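PDB 4LRU: glyoxalase 3 from Candida albicans, which converts methylglyoxal to D-lactate in a single glutathione-independent step, and so detoxifies methylglyoxal produced by the cell's own metabolism. Local coordinates for residues A[17-22]-A[107-112]; A[55-60]-A[84-89]. All coordinates share one frame; numbering follows the deposited sequence. Where two conformers were deposited one is given.

Contact 1. Residues A[17-22]-A[107-112]; sequences TFYSDG and AGHGTL
Just ahead of H109, the residue that meets F18 and Y19, the carbonyl O of G108 is gripped by two donors of T111. T111 OG1 lies 3.0 Å from G108 O, nearly along the C=O axis (C=O...donor angle 163°), and the backbone N of T111 reaches G108 O at 3.1 Å. Threonine suits the spot because its hydroxyl folds back onto the turn that leads into helix 111-114, while G108 has backbone angles at which a beta carbon would press on the carbonyl O of A107. The turn presents H109 to the loop that follows strand 6-10. F18 CE2 rests 3.6 Å from H109 CB, and F18 CZ is 3.9 Å from H109 CD2. The two rings meet obliquely, centroids 5.3 Å apart and planes at 36°. The F18 ring reaches H109 because chi1 of 176° puts CG opposite the backbone N. In the DJ-1 fold the residues after strand 102-105 lie beside the active site, and here H109 NE2 is hydrogen-bonded to E171, while its ring meets that of H140; both are inferred catalytic residues. The bond is consistent with a second-shell role in orienting E171. Y19 OH passes H109 ND1 at 3.6 Å without a hydrogen bond; the hydroxyl is bonded instead to D58 OD2, so tyrosine supplies both an aromatic ring and a polar tip. The Y19 ring is backed by F18, whose CD2 sits 3.7 Å above the centre of one face. Beyond it the chain reverses in a type I beta turn, Y19 to G22, closed by G22 N to Y19 O at 2.9 Å.

Contact 2. Residues A[55-60]-A[84-89]; sequences FGWDDH and VALKNL
The last turn of helix 81-87 and the residue leading into edge strand 90-91 pack, through L86 and L89, against F55 and W57 in the loop that follows strand 45-50. L86 does most of the joining, for its forked end serves two rings. L86 CD1 meets the six-membered part of the indole at its edge, near the ring plane, 3.6 Å from W57 CZ2, whereas L86 CD2 lies 3.6 Å from F55 CZ. L89 adds its CD1 at 3.9 Å from F55 CD1. In this flavodoxin-like alpha/beta sandwich, L86 and L89 also touch L48 of strand 45-50, so the same leucines join loop, helix and sheet. At chi1 79° the F55 ring is flanked by both backbone N and C, a setting that turns the edge of its ring toward the indole: F55 CE2 stands 3.6 Å above one face of W57, offset toward the rim, with W57 CE2 in the plane of the phenyl ring. The leucine methyls thus meet the rim of the indole and lie obliquely to the phenyl ring, and no hydrogen bond crosses between the segments. Further along the loop, an Asx turn bends the chain, with D58 OD1 accepting from H60 N at 2.8 Å in a bent bond (N-H...O 132°).

Overall arrangement
From the N terminus, strand 6-10 leads into the loop holding 17-22, and the chain then runs through helix 29-42 and strand 45-50 to 55-60. Helices 69-76 and 81-87 follow, and 84-89 returns to the 55-60 loop, so contact 2 closes the inner loop. After strands 90-91 and 102-105, residues 107-112 come back to 17-22, and contact 1 closes a larger loop that encloses the first. Contact 1 belongs to the active-site side, contact 2 to the surface near the sheet's edge. Their centres are 15 Å apart, yet segments 17-22 and 55-60 touch: H60 stacks on Y19, and its NE2 is probably hydrogen-bonded to D21 OD2.

Contact 1. Residues A[17-22]-A[107-112]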
ATOM      1  N   THR A  17      16.708  -0.126 -10.456  0.50 24.74           N
ATOM      2  CA  THR A  17      17.583  -1.195  -9.974  0.50 25.79           C
ATOM      3  C   THR A  17      17.872  -1.034  -8.484  0.50 26.80           C
ATOM      4  O   THR A  17      18.258   0.040  -8.027  0.50 25.90           O
ATOM      5  CB  THR A  17      18.909  -1.257 -10.762  0.50 29.58           C
ATOM      6  OG1 THR A  17      19.613  -0.011 -10.646  0.50 31.26           O
ATOM      7  CG2 THR A  17      18.639  -1.548 -12.228  0.50 29.44           C
ATOM      8  N   PHE A  18      17.682  -2.118  -7.737  1.00 26.75           N
ATOM      9  CA  PHE A  18      17.565  -2.057  -6.282  1.00 25.43           C
ATOM     10  C   PHE A  18      18.204  -3.279  -5.619  1.00 29.60           C
ATOM     11  O   PHE A  18      18.998  -3.153  -4.681  1.00 31.01           O
ATOM     12  CB  PHE A  18      16.084  -1.968  -5.896  1.00 25.86           C
ATOM     13  CG  PHE A  18      15.831  -2.001  -4.420  1.00 24.96           C
ATOM     14  CD1 PHE A  18      16.132  -0.909  -3.624  1.00 27.00           C
ATOM     15  CD2 PHE A  18      15.254  -3.114  -3.829  1.00 24.65           C
ATOM     16  CE1 PHE A  18      15.865  -0.930  -2.263  1.00 26.77           C
ATOM     17  CE2 PHE A  18      14.985  -3.140  -2.482  1.00 22.98           C
ATOM     18  CZ  PHE A  18      15.298  -2.050  -1.690  1.00 25.91           C
ATOM     19  N   TYR A  19      17.858  -4.462  -6.111  1.00 28.51           N
ATOM     20  CA  TYR A  19      18.330  -5.713  -5.501  1.00 30.58           C
ATOM     21  C   TYR A  19      19.786  -6.013  -5.874  1.00 31.64           C
ATOM     22  O   TYR A  19      20.280  -5.566  -6.913  1.00 32.55           O
ATOM     23  CB  TYR A  19      17.445  -6.871  -5.960  1.00 31.18           C
ATOM     24  CG  TYR A  19      16.005  -6.725  -5.524  1.00 29.13           C
ATOM     25  CD1 TYR A  19      15.642  -6.914  -4.195  1.00 28.42           C
ATOM     26  CD2 TYR A  19      15.015  -6.349  -6.426  1.00 28.42           C
ATOM     27  CE1 TYR A  19      14.335  -6.786  -3.786  1.00 26.99           C
ATOM     28  CE2 TYR A  19      13.704  -6.205  -6.021  1.00 25.62           C
ATOM     29  CZ  TYR A  19      13.365  -6.421  -4.705  1.00 26.70           C
ATOM     30  OH  TYR A  19      12.056  -6.283  -4.285  1.00 25.21           O
ATOM     31  N   SER A  20      20.448  -6.821  -5.045  1.00 34.17           N
ATOM     32  CA  SER A  20      21.810  -7.277  -5.326  1.00 37.31           C
ATOM     33  C   SER A  20      21.957  -7.990  -6.665  1.00 35.90           C
ATOM     34  O   SER A  20      23.032  -7.974  -7.265  1.00 40.81           O
ATOM     35  CB  SER A  20      22.287  -8.208  -4.204  1.00 37.82           C
ATOM     36  OG  SER A  20      22.313  -7.513  -2.969  1.00 41.43           O
ATOM     37  N   ASP A  21      20.893  -8.636  -7.132  1.00 38.93           N
ATOM     38  CA  ASP A  21      20.939  -9.364  -8.407  1.00 39.62           C
ATOM     39  C   ASP A  21      20.749  -8.427  -9.605  1.00 37.41           C
ATOM     40  O   ASP A  21      20.697  -8.868 -10.757  1.00 37.97           O
ATOM     41  CB  ASP A  21      19.875 -10.469  -8.429  1.00 40.58           C
ATOM     42  CG  ASP A  21      18.467  -9.916  -8.424  1.00 44.15           C
ATOM     43  OD1 ASP A  21      18.322  -8.676  -8.450  1.00 38.90           O
ATOM     44  OD2 ASP A  21      17.505 -10.715  -8.396  1.00 43.77           O
ATOM     45  N   GLY A  22      20.612  -7.131  -9.326  1.00 37.58           N
ATOM     46  CA  GLY A  22      20.530  -6.124 -10.376  1.00 34.53           C
ATOM     47  C   GLY A  22      19.114  -5.853 -10.849  1.00 32.69           C
ATOM     48  O   GLY A  22      18.904  -5.020 -11.725  1.00 33.80           O
ATOM     49  N   ALA A 107       2.263  -1.716  -2.269  1.00 17.19           N
ATOM     50  CA  ALA A 107       3.669  -1.447  -2.059  1.00 16.41           C
ATOM     51  C   ALA A 107       4.580  -2.226  -2.990  1.00 17.84           C
ATOM     52  O   ALA A 107       4.413  -2.173  -4.213  1.00 18.12           O
ATOM     53  CB  ALA A 107       4.029  -1.613  -0.593  1.00 18.31           C
ATOM     54  N   GLY A 108       5.571  -2.905  -2.425  1.00 17.15           N
ATOM     55  CA  GLY A 108       6.843  -3.082  -3.085  1.00 17.85           C
ATOM     56  C   GLY A 108       7.828  -2.119  -2.470  1.00 17.22           C
ATOM     57  O   GLY A 108       7.429  -1.070  -1.976  1.00 18.45           O
ATOM     58  N   HIS A 109       9.108  -2.472  -2.491  1.00 17.98           N
ATOM     59  CA  HIS A 109      10.126  -1.674  -1.808  1.00 18.97           C
ATOM     60  C   HIS A 109      10.228  -0.253  -2.380  1.00 18.30           C
ATOM     61  O   HIS A 109      10.734   0.645  -1.717  1.00 18.13           O
ATOM     62  CB  HIS A 109      11.483  -2.365  -1.879  1.00 20.09           C
ATOM     63  CG  HIS A 109      11.658  -3.475  -0.885  1.00 21.73           C
ATOM     64  ND1 HIS A 109      11.206  -4.760  -1.112  1.00 22.07           N
ATOM     65  CD2 HIS A 109      12.251  -3.498   0.334  1.00 20.55           C
ATOM     66  CE1 HIS A 109      11.510  -5.522  -0.075  1.00 22.68           C
ATOM     67  NE2 HIS A 109      12.149  -4.783   0.813  1.00 21.81           N
ATOM     68  N   GLY A 110       9.739  -0.038  -3.593  1.00 18.23           N
ATOM     69  CA  GLY A 110       9.761   1.308  -4.173  1.00 19.39           C
ATOM     70  C   GLY A 110       9.123   2.331  -3.240  1.00 20.13           C
ATOM     71  O   GLY A 110       9.554   3.495  -3.176  1.00 18.53           O
ATOM     72  N   THR A 111       8.094   1.925  -2.504  1.00 18.24           N
ATOM     73  CA  THR A 111       7.391   2.855  -1.616  1.00 18.38           C
ATOM     74  C   THR A 111       8.303   3.519  -0.571  1.00 19.36           C
ATOM     75  O   THR A 111       7.997   4.610  -0.088  1.00 18.90           O
ATOM     76  CB  THR A 111       6.249   2.177  -0.824  1.00 17.69           C
ATOM     77  OG1 THR A 111       6.783   1.104  -0.038  1.00 18.72           O
ATOM     78  CG2 THR A 111       5.179   1.659  -1.736  1.00 17.94           C
ATOM     79  N   LEU A 112       9.392   2.847  -0.195  1.00 18.86           N
ATOM     80  CA  LEU A 112      10.340   3.383   0.765  1.00 18.53           C
ATOM     81  C   LEU A 112      10.931   4.688   0.268  1.00 19.16           C
ATOM     82  O   LEU A 112      11.352   5.526   1.071  1.00 21.29           O
ATOM     83  CB  LEU A 112      11.468   2.385   1.023  1.00 20.25           C
ATOM     84  CG  LEU A 112      11.013   1.094   1.711  1.00 21.29           C
ATOM     85  CD1 LEU A 112      12.102   0.044   1.636  1.00 22.77           C
ATOM     86  CD2 LEU A 112      10.612   1.344   3.162  1.00 22.73           C
TER

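Contact 2. Residues A[55-60]-A[84-89]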
ATOM      1  N   PHE A  55       4.804   4.505 -13.033  1.00 21.64           N
ATOM      2  CA  PHE A  55       5.187   3.391 -12.178  1.00 20.86           C
ATOM      3  C   PHE A  55       5.860   2.317 -13.026  1.00 20.24           C
ATOM      4  O   PHE A  55       5.790   2.329 -14.265  1.00 21.39           O
ATOM      5  CB  PHE A  55       3.964   2.797 -11.464  1.00 19.36           C
ATOM      6  CG  PHE A  55       3.152   1.899 -12.338  1.00 21.30           C
ATOM      7  CD1 PHE A  55       2.222   2.434 -13.205  1.00 24.78           C
ATOM      8  CD2 PHE A  55       3.332   0.528 -12.305  1.00 22.93           C
ATOM      9  CE1 PHE A  55       1.495   1.615 -14.057  1.00 25.94           C
ATOM     10  CE2 PHE A  55       2.590  -0.298 -13.133  1.00 24.33           C
ATOM     11  CZ  PHE A  55       1.677   0.250 -14.015  1.00 24.76           C
ATOM     12  N   GLY A  56       6.516   1.381 -12.346  1.00 20.06           N
ATOM     13  CA  GLY A  56       6.939   0.129 -12.965  1.00 21.58           C
ATOM     14  C   GLY A  56       6.817  -1.013 -11.981  1.00 19.52           C
ATOM     15  O   GLY A  56       6.656  -0.791 -10.781  1.00 18.55           O
ATOM     16  N   TRP A  57       6.817  -2.238 -12.499  1.00 21.11           N
ATOM     17  CA  TRP A  57       6.646  -3.402 -11.642  1.00 20.19           C
ATOM     18  C   TRP A  57       7.946  -3.748 -10.942  1.00 19.51           C
ATOM     19  O   TRP A  57       9.026  -3.628 -11.518  1.00 21.68           O
ATOM     20  CB  TRP A  57       6.179  -4.619 -12.451  1.00 21.21           C
ATOM     21  CG  TRP A  57       4.904  -4.429 -13.190  1.00 22.57           C
ATOM     22  CD1 TRP A  57       4.725  -4.522 -14.531  1.00 24.49           C
ATOM     23  CD2 TRP A  57       3.619  -4.133 -12.633  1.00 21.44           C
ATOM     24  NE1 TRP A  57       3.408  -4.289 -14.856  1.00 25.13           N
ATOM     25  CE2 TRP A  57       2.710  -4.039 -13.707  1.00 23.55           C
ATOM     26  CE3 TRP A  57       3.153  -3.906 -11.335  1.00 20.52           C
ATOM     27  CZ2 TRP A  57       1.355  -3.762 -13.517  1.00 22.62           C
ATOM     28  CZ3 TRP A  57       1.808  -3.631 -11.151  1.00 21.36           C
ATOM     29  CH2 TRP A  57       0.925  -3.566 -12.239  1.00 21.96           C
ATOM     30  N   ASP A  58       7.830  -4.236  -9.715  1.00 19.96           N
ATOM     31  CA  ASP A  58       8.957  -4.874  -9.045  1.00 19.01           C
ATOM     32  C   ASP A  58       9.270  -6.189  -9.771  1.00 21.97           C
ATOM     33  O   ASP A  58       8.390  -7.023  -9.937  1.00 21.17           O
ATOM     34  CB  ASP A  58       8.637  -5.112  -7.571  1.00 21.20           C
ATOM     35  CG  ASP A  58       9.800  -5.725  -6.811  1.00 21.32           C
ATOM     36  OD1 ASP A  58      10.215  -6.837  -7.183  1.00 22.15           O
ATOM     37  OD2 ASP A  58      10.262  -5.111  -5.810  1.00 22.39           O
ATOM     38  N   ASP A  59      10.494  -6.354 -10.262  1.00 20.35           N
ATOM     39  CA  ASP A  59      10.841  -7.507 -11.112  1.00 21.73           C
ATOM     40  C   ASP A  59      10.661  -8.835 -10.355  1.00 21.91           C
ATOM     41  O   ASP A  59      10.361  -9.875 -10.952  1.00 22.94           O
ATOM     42  CB  ASP A  59      12.301  -7.421 -11.604  1.00 25.99           C
ATOM     43  CG  ASP A  59      12.530  -6.340 -12.664  1.00 27.70           C
ATOM     44  OD1 ASP A  59      11.579  -5.952 -13.375  1.00 30.96           O
ATOM     45  OD2 ASP A  59      13.697  -5.898 -12.805  1.00 28.91           O
ATOM     46  N   HIS A  60      10.861  -8.809  -9.045  1.00 23.43           N
ATOM     47  CA  HIS A  60      10.707 -10.022  -8.247  1.00 23.54           C
ATOM     48  C   HIS A  60       9.236 -10.450  -8.116  1.00 23.22           C
ATOM     49  O   HIS A  60       8.952 -11.623  -7.838  1.00 25.34           O
ATOM     50  CB  HIS A  60      11.374  -9.854  -6.881  1.00 24.89           C
ATOM     51  CG  HIS A  60      12.870  -9.909  -6.943  1.00 27.12           C
ATOM     52  ND1 HIS A  60      13.672  -9.713  -5.838  1.00 33.47           N
ATOM     53  CD2 HIS A  60      13.705 -10.047  -7.994  1.00 29.64           C
ATOM     54  CE1 HIS A  60      14.939  -9.792  -6.201  1.00 30.72           C
ATOM     55  NE2 HIS A  60      14.988  -9.997  -7.504  1.00 34.35           N
ATOM     56  N   VAL A  84      -7.522  -2.085 -17.534  1.00 25.88           N
ATOM     57  CA  VAL A  84      -8.211  -0.840 -17.838  1.00 28.38           C
ATOM     58  C   VAL A  84      -7.878   0.200 -16.768  1.00 27.36           C
ATOM     59  O   VAL A  84      -7.594   1.368 -17.074  1.00 28.25           O
ATOM     60  CB  VAL A  84      -9.730  -1.057 -17.921  1.00 28.83           C
ATOM     61  CG1 VAL A  84     -10.463   0.276 -18.031  1.00 33.47           C
ATOM     62  CG2 VAL A  84     -10.065  -1.939 -19.117  1.00 29.70           C
ATOM     63  N   ALA A  85      -7.905  -0.229 -15.510  1.00 25.08           N
ATOM     64  CA  ALA A  85      -7.579   0.654 -14.402  1.00 23.97           C
ATOM     65  C   ALA A  85      -6.132   1.154 -14.441  1.00 25.86           C
ATOM     66  O   ALA A  85      -5.863   2.321 -14.137  1.00 25.95           O
ATOM     67  CB  ALA A  85      -7.886  -0.024 -13.077  1.00 25.50           C
ATOM     68  N   LEU A  86      -5.195   0.286 -14.819  1.00 24.07           N
ATOM     69  CA  LEU A  86      -3.811   0.722 -14.992  1.00 26.64           C
ATOM     70  C   LEU A  86      -3.700   1.791 -16.066  1.00 26.78           C
ATOM     71  O   LEU A  86      -3.002   2.786 -15.879  1.00 25.46           O
ATOM     72  CB  LEU A  86      -2.885  -0.448 -15.340  1.00 26.20           C
ATOM     73  CG  LEU A  86      -2.537  -1.394 -14.201  1.00 27.09           C
ATOM     74  CD1 LEU A  86      -1.833  -2.608 -14.779  1.00 26.96           C
ATOM     75  CD2 LEU A  86      -1.684  -0.707 -13.143  1.00 25.47           C
ATOM     76  N   LYS A  87      -4.392   1.601 -17.188  1.00 26.51           N
ATOM     77  CA  LYS A  87      -4.444   2.623 -18.224  1.00 28.77           C
ATOM     78  C   LYS A  87      -5.021   3.944 -17.708  1.00 30.37           C
ATOM     79  O   LYS A  87      -4.652   5.015 -18.185  1.00 29.77           O
ATOM     80  CB  LYS A  87      -5.257   2.124 -19.416  1.00 32.13           C
ATOM     81  CG  LYS A  87      -5.239   3.054 -20.616  1.00 39.40           C
ATOM     82  CD  LYS A  87      -6.006   2.461 -21.788  1.00 48.05           C
ATOM     83  CE  LYS A  87      -6.275   3.502 -22.865  1.00 55.63           C
ATOM     84  NZ  LYS A  87      -5.103   4.393 -23.107  1.00 54.82           N
ATOM     85  N   ASN A  88      -5.918   3.860 -16.730  1.00 26.61           N
ATOM     86  CA  ASN A  88      -6.589   5.031 -16.173  1.00 26.28           C
ATOM     87  C   ASN A  88      -5.864   5.597 -14.950  1.00 24.76           C
ATOM     88  O   ASN A  88      -6.375   6.505 -14.295  1.00 24.36           O
ATOM     89  CB  ASN A  88      -8.016   4.642 -15.771  1.00 28.93           C
ATOM     90  CG  ASN A  88      -8.934   5.839 -15.592  1.00 37.35           C
ATOM     91  OD1 ASN A  88      -8.953   6.762 -16.414  1.00 37.62           O
ATOM     92  ND2 ASN A  88      -9.719   5.822 -14.514  1.00 38.28           N
ATOM     93  N   LEU A  89      -4.700   5.042 -14.619  1.00 23.56           N
ATOM     94  CA  LEU A  89      -3.913   5.516 -13.486  1.00 22.16           C
ATOM     95  C   LEU A  89      -3.588   7.005 -13.619  1.00 22.54           C
ATOM     96  O   LEU A  89      -3.209   7.474 -14.683  1.00 23.37           O
ATOM     97  CB  LEU A  89      -2.613   4.717 -13.376  1.00 23.25           C
ATOM     98  CG  LEU A  89      -1.757   5.019 -12.141  1.00 23.88           C
ATOM     99  CD1 LEU A  89      -1.043   3.778 -11.639  1.00 24.76           C
ATOM    100  CD2 LEU A  89      -0.758   6.127 -12.442  1.00 25.56           C
TER